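Polyhedrin (Antheraea mylitta cypovirus 4, PDB 5A9C) probably builds the crystalline lattice of the polyhedra, the microcrystalline occlusion bodies of this insect virus. Local coordinates at residues Tyr78-Trp92 against Leu132-Val146. Numbering follows the deposited sequence.
Sequences YPMGVIVSFNGNIDW and LSRAVYVPLDEHNTV
Strands 81-87 and 133-139 pair antiparallel, their axes 4.6 Å apart at closest approach, in a register that sets Val82, Val84 and Phe86 in hydrogen-bonded pairs with Val138, Val136 and Arg134. The pairing runs past both strand ends: Leu140 N gives a nearly straight bond to Met80 O, and Gly88 N reaches Leu132 O at 2.8 Å. On the face of Ile83, Ser85 and Asn87, Ser133 OG donates to Asn87 OD1 over 2.6 Å, tilted slightly from the carbonyl plane. The amide is held at its other end too, since Asn87 ND2 points in its own plane at Ser85 OG, 2.8 Å away; Asn87 OD1 also bonds Ala198 N and ND2 bonds Arg39 O, fixing the amide's rotation, while Ser85 OG bonds Ala198 O. Farther along, Ile83 CD1 meets the edge of the Tyr137 ring. The other face is apolar at its centre, where Val84 CB lies 4.0 Å from Val136 CG1 and strand 96-100 closes over Val84 and Phe86. Toward one end, Arg134 lies over Trp92. A bend at chi2 (-68°) folds the chain along the indole, CG sitting 3.3 Å above the six-membered ring centre while the guanidinium stacks on the five-membered ring at 21° between planes. Toward the opposite end, Tyr78 packs against the type II turn Asp141-Asn144, with Glu142 CA over one ring face and Pro79 CD against the other. One water links Pro79 O to Leu140 O beside it. The chemistry thus joins an inner pair of the six-stranded sheet through backbone bonds, a polar cluster on one face and valines with Phe86 on the other, flanked by Arg134, whose positive charge is probably favoured electrostatically against the electron-rich indole face.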
ATOM      1  N   TYR A  78       4.450 -15.873  19.211  1.00 30.92           N
ATOM      2  CA  TYR A  78       3.604 -14.693  19.143  1.00 31.95           C
ATOM      3  C   TYR A  78       3.945 -13.736  20.286  1.00 15.81           C
ATOM      4  O   TYR A  78       4.326 -14.171  21.371  1.00 22.99           O
ATOM      5  CB  TYR A  78       2.126 -15.094  19.197  1.00 31.14           C
ATOM      6  CG  TYR A  78       1.181 -13.959  18.878  1.00 43.57           C
ATOM      7  CD1 TYR A  78       0.816 -13.681  17.566  1.00 48.87           C
ATOM      8  CD2 TYR A  78       0.665 -13.158  19.887  1.00 35.28           C
ATOM      9  CE1 TYR A  78      -0.042 -12.636  17.270  1.00 31.62           C
ATOM     10  CE2 TYR A  78      -0.189 -12.112  19.601  1.00 28.16           C
ATOM     11  CZ  TYR A  78      -0.541 -11.857  18.291  1.00 35.37           C
ATOM     12  OH  TYR A  78      -1.394 -10.817  18.008  1.00 52.61           O
ATOM     13  N   PRO A  79       3.814 -12.422  20.044  1.00 23.43           N
ATOM     14  CA  PRO A  79       4.143 -11.404  21.052  1.00 18.89           C
ATOM     15  C   PRO A  79       3.175 -11.352  22.238  1.00 21.16           C
ATOM     16  O   PRO A  79       1.985 -11.633  22.096  1.00 21.25           O
ATOM     17  CB  PRO A  79       4.073 -10.092  20.259  1.00 20.62           C
ATOM     18  CG  PRO A  79       3.168 -10.391  19.112  1.00 27.35           C
ATOM     19  CD  PRO A  79       3.442 -11.818  18.752  1.00 24.68           C
ATOM     20  N   MET A  80       3.705 -10.997  23.405  1.00 15.85           N
ATOM     21  CA  MET A  80       2.902 -10.793  24.609  1.00 23.08           C
ATOM     22  C   MET A  80       2.048  -9.538  24.480  1.00 16.58           C
ATOM     23  O   MET A  80       0.989  -9.419  25.100  1.00 20.92           O
ATOM     24  CB  MET A  80       3.817 -10.638  25.826  1.00 23.88           C
ATOM     25  CG  MET A  80       4.690 -11.846  26.116  1.00 33.76           C
ATOM     26  SD  MET A  80       6.157 -11.407  27.069  1.00 38.02           S
ATOM     27  CE  MET A  80       5.424 -10.522  28.443  1.00 41.51           C
ATOM     28  N   GLY A  81       2.523  -8.595  23.677  1.00 16.81           N
ATOM     29  CA  GLY A  81       1.869  -7.311  23.549  1.00 21.96           C
ATOM     30  C   GLY A  81       2.722  -6.371  22.731  1.00 21.02           C
ATOM     31  O   GLY A  81       3.811  -6.742  22.289  1.00 16.82           O
ATOM     32  N   VAL A  82       2.224  -5.156  22.525  1.00 17.72           N
ATOM     33  CA  VAL A  82       2.970  -4.135  21.800  1.00 12.26           C
ATOM     34  C   VAL A  82       2.975  -2.808  22.539  1.00 18.27           C
ATOM     35  O   VAL A  82       2.033  -2.475  23.256  1.00 18.70           O
ATOM     36  CB  VAL A  82       2.405  -3.894  20.376  1.00 16.76           C
ATOM     37  CG1 VAL A  82       2.658  -5.104  19.488  1.00 17.25           C
ATOM     38  CG2 VAL A  82       0.916  -3.552  20.431  1.00 14.43           C
ATOM     39  N   ILE A  83       4.056  -2.058  22.368  1.00 18.68           N
ATOM     40  CA  ILE A  83       4.089  -0.670  22.788  1.00 18.60           C
ATOM     41  C   ILE A  83       3.958   0.150  21.520  1.00 17.90           C
ATOM     42  O   ILE A  83       4.794   0.046  20.620  1.00 20.75           O
ATOM     43  CB  ILE A  83       5.406  -0.299  23.501  1.00 15.05           C
ATOM     44  CG1 ILE A  83       5.582  -1.112  24.788  1.00 15.35           C
ATOM     45  CG2 ILE A  83       5.445   1.193  23.808  1.00 13.07           C
ATOM     46  CD1 ILE A  83       6.047  -2.537  24.566  1.00 26.13           C
ATOM     47  N   VAL A  84       2.891   0.934  21.426  1.00 15.71           N
ATOM     48  CA  VAL A  84       2.688   1.775  20.260  1.00 19.54           C
ATOM     49  C   VAL A  84       3.113   3.199  20.592  1.00 15.49           C
ATOM     50  O   VAL A  84       2.557   3.830  21.493  1.00 16.25           O
ATOM     51  CB  VAL A  84       1.226   1.747  19.768  1.00 17.47           C
ATOM     52  CG1 VAL A  84       1.086   2.571  18.495  1.00 13.98           C
ATOM     53  CG2 VAL A  84       0.784   0.317  19.511  1.00 17.60           C
ATOM     54  N   SER A  85       4.115   3.684  19.869  1.00 17.56           N
ATOM     55  CA  SER A  85       4.699   4.994  20.116  1.00 18.21           C
ATOM     56  C   SER A  85       4.274   5.984  19.035  1.00 13.42           C
ATOM     57  O   SER A  85       4.574   5.786  17.860  1.00 18.43           O
ATOM     58  CB  SER A  85       6.224   4.879  20.152  1.00 18.72           C
ATOM     59  OG  SER A  85       6.840   6.145  20.314  1.00 16.68           O
ATOM     60  N   PHE A  86       3.571   7.042  19.438  1.00 13.26           N
ATOM     61  CA  PHE A  86       3.110   8.080  18.513  1.00 16.53           C
ATOM     62  C   PHE A  86       3.970   9.330  18.672  1.00 15.63           C
ATOM     63  O   PHE A  86       4.102   9.852  19.777  1.00 15.91           O
ATOM     64  CB  PHE A  86       1.660   8.469  18.821  1.00 13.58           C
ATOM     65  CG  PHE A  86       0.649   7.388  18.551  1.00 15.28           C
ATOM     66  CD1 PHE A  86       0.346   6.444  19.519  1.00 16.88           C
ATOM     67  CD2 PHE A  86      -0.036   7.349  17.346  1.00 17.83           C
ATOM     68  CE1 PHE A  86      -0.601   5.458  19.277  1.00 17.74           C
ATOM     69  CE2 PHE A  86      -0.984   6.371  17.097  1.00 14.88           C
ATOM     70  CZ  PHE A  86      -1.269   5.423  18.065  1.00 15.44           C
ATOM     71  N   ASN A  87       4.536   9.832  17.580  1.00 15.64           N
ATOM     72  CA  ASN A  87       5.407  11.001  17.676  1.00 21.88           C
ATOM     73  C   ASN A  87       5.221  12.003  16.541  1.00 16.06           C
ATOM     74  O   ASN A  87       5.162  11.627  15.368  1.00 15.08           O
ATOM     75  CB  ASN A  87       6.876  10.572  17.765  1.00 16.89           C
ATOM     76  CG  ASN A  87       7.107   9.488  18.806  1.00 14.13           C
ATOM     77  OD1 ASN A  87       7.443   9.771  19.957  1.00 17.28           O
ATOM     78  ND2 ASN A  87       6.920   8.238  18.405  1.00 11.88           N
ATOM     79  N   GLY A  88       5.132  13.279  16.905  1.00 22.82           N
ATOM     80  CA  GLY A  88       5.003  14.353  15.936  1.00 12.49           C
ATOM     81  C   GLY A  88       3.743  15.178  16.119  1.00 14.31           C
ATOM     82  O   GLY A  88       3.074  15.105  17.153  1.00 18.20           O
ATOM     83  N   ASN A  89       3.422  15.965  15.098  1.00 17.14           N
ATOM     84  CA  ASN A  89       2.241  16.815  15.108  1.00 15.48           C
ATOM     85  C   ASN A  89       0.978  16.008  14.820  1.00 17.61           C
ATOM     86  O   ASN A  89       0.255  16.272  13.858  1.00 20.99           O
ATOM     87  CB  ASN A  89       2.401  17.938  14.081  1.00 25.48           C
ATOM     88  CG  ASN A  89       1.265  18.937  14.126  1.00 25.57           C
ATOM     89  OD1 ASN A  89       0.615  19.112  15.155  1.00 21.09           O
ATOM     90  ND2 ASN A  89       1.022  19.606  13.005  1.00 29.58           N
ATOM     91  N   ILE A  90       0.722  15.017  15.665  1.00 15.92           N
ATOM     92  CA  ILE A  90      -0.407  14.121  15.472  1.00 17.57           C
ATOM     93  C   ILE A  90      -1.681  14.662  16.113  1.00 20.26           C
ATOM     94  O   ILE A  90      -1.647  15.235  17.201  1.00 25.32           O
ATOM     95  CB  ILE A  90      -0.093  12.717  16.023  1.00 17.98           C
ATOM     96  CG1 ILE A  90       1.081  12.107  15.249  1.00 18.42           C
ATOM     97  CG2 ILE A  90      -1.322  11.818  15.949  1.00 16.19           C
ATOM     98  CD1 ILE A  90       1.502  10.736  15.733  1.00 22.46           C
ATOM     99  N   ASP A  91      -2.798  14.487  15.414  1.00 23.48           N
ATOM    100  CA  ASP A  91      -4.113  14.822  15.944  1.00 20.65           C
ATOM    101  C   ASP A  91      -4.487  13.800  17.015  1.00 20.61           C
ATOM    102  O   ASP A  91      -4.911  12.687  16.702  1.00 20.48           O
ATOM    103  CB  ASP A  91      -5.140  14.821  14.808  1.00 17.42           C
ATOM    104  CG  ASP A  91      -6.557  15.073  15.291  1.00 29.27           C
ATOM    105  OD1 ASP A  91      -6.736  15.467  16.461  1.00 28.54           O
ATOM    106  OD2 ASP A  91      -7.493  14.881  14.487  1.00 41.48           O
ATOM    107  N   TRP A  92      -4.318  14.181  18.278  1.00 18.67           N
ATOM    108  CA  TRP A  92      -4.512  13.258  19.393  1.00 20.84           C
ATOM    109  C   TRP A  92      -5.976  12.909  19.640  1.00 24.50           C
ATOM    110  O   TRP A  92      -6.278  11.988  20.402  1.00 28.88           O
ATOM    111  CB  TRP A  92      -3.889  13.813  20.673  1.00 22.31           C
ATOM    112  CG  TRP A  92      -2.419  14.079  20.559  1.00 33.16           C
ATOM    113  CD1 TRP A  92      -1.782  15.263  20.789  1.00 30.82           C
ATOM    114  CD2 TRP A  92      -1.404  13.144  20.172  1.00 26.39           C
ATOM    115  NE1 TRP A  92      -0.432  15.122  20.577  1.00 32.87           N
ATOM    116  CE2 TRP A  92      -0.174  13.830  20.197  1.00 32.70           C
ATOM    117  CE3 TRP A  92      -1.415  11.792  19.814  1.00 18.66           C
ATOM    118  CZ2 TRP A  92       1.035  13.213  19.875  1.00 22.84           C
ATOM    119  CZ3 TRP A  92      -0.215  11.181  19.494  1.00 19.49           C
ATOM    120  CH2 TRP A  92       0.992  11.891  19.527  1.00 25.73           C
ATOM    121  N   LEU A 132       5.359  16.251  22.121  1.00 16.44           N
ATOM    122  CA  LEU A 132       5.426  15.649  20.793  1.00 16.84           C
ATOM    123  C   LEU A 132       5.035  14.174  20.762  1.00 21.64           C
ATOM    124  O   LEU A 132       4.888  13.597  19.686  1.00 18.61           O
ATOM    125  CB  LEU A 132       6.837  15.800  20.218  1.00 18.12           C
ATOM    126  CG  LEU A 132       7.209  17.157  19.613  1.00 30.20           C
ATOM    127  CD1 LEU A 132       8.708  17.251  19.388  1.00 22.72           C
ATOM    128  CD2 LEU A 132       6.450  17.392  18.313  1.00 26.07           C
ATOM    129  N   SER A 133       4.863  13.559  21.927  1.00 21.16           N
ATOM    130  CA  SER A 133       4.784  12.101  21.971  1.00 21.70           C
ATOM    131  C   SER A 133       3.707  11.522  22.883  1.00 20.17           C
ATOM    132  O   SER A 133       3.436  12.050  23.961  1.00 18.15           O
ATOM    133  CB  SER A 133       6.143  11.523  22.378  1.00 16.84           C
ATOM    134  OG  SER A 133       7.158  11.891  21.464  1.00 29.01           O
ATOM    135  N   ARG A 134       3.105  10.423  22.431  1.00 19.03           N
ATOM    136  CA  ARG A 134       2.240   9.596  23.268  1.00 18.95           C
ATOM    137  C   ARG A 134       2.654   8.133  23.117  1.00 18.08           C
ATOM    138  O   ARG A 134       3.223   7.744  22.098  1.00 19.09           O
ATOM    139  CB  ARG A 134       0.770   9.752  22.863  1.00 20.80           C
ATOM    140  CG  ARG A 134       0.244  11.174  22.876  1.00 30.38           C
ATOM    141  CD  ARG A 134       0.167  11.728  24.282  1.00 30.12           C
ATOM    142  NE  ARG A 134      -0.644  12.939  24.337  1.00 23.28           N
ATOM    143  CZ  ARG A 134      -0.178  14.167  24.126  1.00 48.59           C
ATOM    144  NH1 ARG A 134       1.105  14.359  23.837  1.00 25.97           N
ATOM    145  NH2 ARG A 134      -1.001  15.205  24.202  1.00 39.82           N
ATOM    146  N   ALA A 135       2.375   7.318  24.128  1.00 18.12           N
ATOM    147  CA  ALA A 135       2.665   5.892  24.034  1.00 16.37           C
ATOM    148  C   ALA A 135       1.629   5.077  24.795  1.00 19.14           C
ATOM    149  O   ALA A 135       1.087   5.527  25.804  1.00 20.16           O
ATOM    150  CB  ALA A 135       4.069   5.592  24.542  1.00 19.93           C
ATOM    151  N   VAL A 136       1.348   3.876  24.306  1.00 13.46           N
ATOM    152  CA  VAL A 136       0.365   3.022  24.954  1.00 14.37           C
ATOM    153  C   VAL A 136       0.798   1.572  24.853  1.00 14.68           C
ATOM    154  O   VAL A 136       1.310   1.139  23.819  1.00 17.71           O
ATOM    155  CB  VAL A 136      -1.041   3.194  24.321  1.00 15.96           C
ATOM    156  CG1 VAL A 136      -1.011   2.830  22.848  1.00 14.14           C
ATOM    157  CG2 VAL A 136      -2.069   2.351  25.062  1.00 16.08           C
ATOM    158  N   TYR A 137       0.622   0.832  25.942  1.00 17.62           N
ATOM    159  CA  TYR A 137       0.875  -0.601  25.925  1.00 11.88           C
ATOM    160  C   TYR A 137      -0.425  -1.350  25.677  1.00 20.26           C
ATOM    161  O   TYR A 137      -1.456  -1.038  26.273  1.00 15.87           O
ATOM    162  CB  TYR A 137       1.500  -1.075  27.239  1.00 16.31           C
ATOM    163  CG  TYR A 137       1.660  -2.577  27.296  1.00 14.49           C
ATOM    164  CD1 TYR A 137       2.660  -3.212  26.572  1.00 16.00           C
ATOM    165  CD2 TYR A 137       0.801  -3.361  28.055  1.00 20.27           C
ATOM    166  CE1 TYR A 137       2.807  -4.585  26.609  1.00 20.71           C
ATOM    167  CE2 TYR A 137       0.943  -4.739  28.098  1.00 21.49           C
ATOM    168  CZ  TYR A 137       1.947  -5.344  27.373  1.00 21.10           C
ATOM    169  OH  TYR A 137       2.096  -6.712  27.409  1.00 38.13           O
ATOM    170  N   VAL A 138      -0.369  -2.337  24.793  1.00 15.21           N
ATOM    171  CA  VAL A 138      -1.545  -3.115  24.431  1.00 13.65           C
ATOM    172  C   VAL A 138      -1.224  -4.597  24.522  1.00 11.24           C
ATOM    173  O   VAL A 138      -0.466  -5.119  23.711  1.00 17.95           O
ATOM    174  CB  VAL A 138      -1.999  -2.792  22.995  1.00 23.12           C
ATOM    175  CG1 VAL A 138      -3.291  -3.534  22.661  1.00 16.83           C
ATOM    176  CG2 VAL A 138      -2.177  -1.290  22.819  1.00 16.69           C
ATOM    177  N   PRO A 139      -1.789  -5.283  25.525  1.00 16.93           N
ATOM    178  CA  PRO A 139      -1.566  -6.729  25.621  1.00 16.09           C
ATOM    179  C   PRO A 139      -2.227  -7.466  24.457  1.00 21.44           C
ATOM    180  O   PRO A 139      -3.310  -7.081  24.014  1.00 14.25           O
ATOM    181  CB  PRO A 139      -2.220  -7.101  26.956  1.00 25.56           C
ATOM    182  CG  PRO A 139      -3.184  -6.001  27.239  1.00 24.57           C
ATOM    183  CD  PRO A 139      -2.580  -4.762  26.652  1.00 19.77           C
ATOM    184  N   LEU A 140      -1.567  -8.507  23.962  1.00 16.21           N
ATOM    185  CA  LEU A 140      -2.102  -9.302  22.863  1.00 19.28           C
ATOM    186  C   LEU A 140      -2.174 -10.774  23.249  1.00 24.96           C
ATOM    187  O   LEU A 140      -1.386 -11.247  24.066  1.00 25.23           O
ATOM    188  CB  LEU A 140      -1.237  -9.156  21.603  1.00 17.42           C
ATOM    189  CG  LEU A 140      -1.241  -7.869  20.766  1.00 24.16           C
ATOM    190  CD1 LEU A 140      -2.652  -7.372  20.495  1.00 19.97           C
ATOM    191  CD2 LEU A 140      -0.420  -6.785  21.407  1.00 37.42           C
ATOM    192  N   ASP A 141      -3.126 -11.495  22.670  1.00 24.34           N
ATOM    193  CA  ASP A 141      -3.133 -12.949  22.782  1.00 31.88           C
ATOM    194  C   ASP A 141      -2.974 -13.550  21.391  1.00 24.97           C
ATOM    195  O   ASP A 141      -2.985 -12.826  20.396  1.00 26.86           O
ATOM    196  CB  ASP A 141      -4.389 -13.468  23.492  1.00 55.83           C
ATOM    197  CG  ASP A 141      -5.671 -13.065  22.794  1.00 43.76           C
ATOM    198  OD1 ASP A 141      -5.703 -13.067  21.546  1.00 73.72           O
ATOM    199  OD2 ASP A 141      -6.654 -12.751  23.501  1.00 66.65           O
ATOM    200  N   GLU A 142      -2.818 -14.866  21.323  1.00 22.30           N
ATOM    201  CA  GLU A 142      -2.453 -15.522  20.074  1.00 26.08           C
ATOM    202  C   GLU A 142      -3.374 -15.154  18.913  1.00 29.08           C
ATOM    203  O   GLU A 142      -4.598 -15.128  19.055  1.00 28.71           O
ATOM    204  CB  GLU A 142      -2.401 -17.043  20.255  1.00 25.01           C
ATOM    205  CG  GLU A 142      -1.806 -17.782  19.067  1.00 71.20           C
ATOM    206  CD  GLU A 142      -1.638 -19.266  19.324  1.00 78.28           C
ATOM    207  OE1 GLU A 142      -1.985 -19.725  20.433  1.00 69.87           O
ATOM    208  OE2 GLU A 142      -1.157 -19.975  18.414  1.00 77.31           O
ATOM    209  N   HIS A 143      -2.761 -14.855  17.772  1.00 37.20           N
ATOM    210  CA  HIS A 143      -3.479 -14.578  16.529  1.00 40.56           C
ATOM    211  C   HIS A 143      -4.142 -13.202  16.458  1.00 33.71           C
ATOM    212  O   HIS A 143      -4.681 -12.827  15.415  1.00 30.69           O
ATOM    213  CB  HIS A 143      -4.484 -15.689  16.217  1.00 41.23           C
ATOM    214  CG  HIS A 143      -3.845 -17.008  15.913  1.00 62.15           C
ATOM    215  ND1 HIS A 143      -2.477 -17.181  15.885  1.00 70.81           N
ATOM    216  CD2 HIS A 143      -4.381 -18.216  15.624  1.00 70.99           C
ATOM    217  CE1 HIS A 143      -2.201 -18.438  15.591  1.00 69.40           C
ATOM    218  NE2 HIS A 143      -3.339 -19.088  15.429  1.00 71.07           N
ATOM    219  N   ASN A 144      -4.109 -12.453  17.557  1.00 24.20           N
ATOM    220  CA  ASN A 144      -4.511 -11.052  17.509  1.00 28.25           C
ATOM    221  C   ASN A 144      -3.772 -10.352  16.372  1.00 22.24           C
ATOM    222  O   ASN A 144      -2.655 -10.732  16.028  1.00 24.42           O
ATOM    223  CB  ASN A 144      -4.187 -10.340  18.827  1.00 28.94           C
ATOM    224  CG  ASN A 144      -5.405 -10.141  19.709  1.00 30.94           C
ATOM    225  OD1 ASN A 144      -5.322 -10.253  20.933  1.00 28.35           O
ATOM    226  ND2 ASN A 144      -6.540  -9.836  19.097  1.00 25.96           N
ATOM    227  N   THR A 145      -4.400  -9.344  15.780  1.00 18.37           N
ATOM    228  CA  THR A 145      -3.706  -8.469  14.844  1.00 16.28           C
ATOM    229  C   THR A 145      -3.757  -7.042  15.370  1.00 23.79           C
ATOM    230  O   THR A 145      -4.505  -6.751  16.299  1.00 19.46           O
ATOM    231  CB  THR A 145      -4.299  -8.538  13.421  1.00 19.08           C
ATOM    232  OG1 THR A 145      -5.727  -8.452  13.487  1.00 21.72           O
ATOM    233  CG2 THR A 145      -3.899  -9.841  12.737  1.00 19.29           C
ATOM    234  N   VAL A 146      -2.955  -6.160  14.784  1.00 17.99           N
ATOM    235  CA  VAL A 146      -2.869  -4.787  15.265  1.00 17.34           C
ATOM    236  C   VAL A 146      -3.180  -3.764  14.175  1.00 15.10           C
ATOM    237  O   VAL A 146      -2.675  -3.853  13.057  1.00 19.47           O
ATOM    238  CB  VAL A 146      -1.476  -4.487  15.854  1.00 18.74           C
ATOM    239  CG1 VAL A 146      -1.376  -3.025  16.257  1.00 18.54           C
ATOM    240  CG2 VAL A 146      -1.189  -5.404  17.041  1.00 19.69           C
TER
HETATM  241  O   HOH W   1       0.463 -13.328  23.497  1.00 31.53           O
HETATM  242  O   HOH W   2       0.783  17.545  22.591  1.00 32.59           O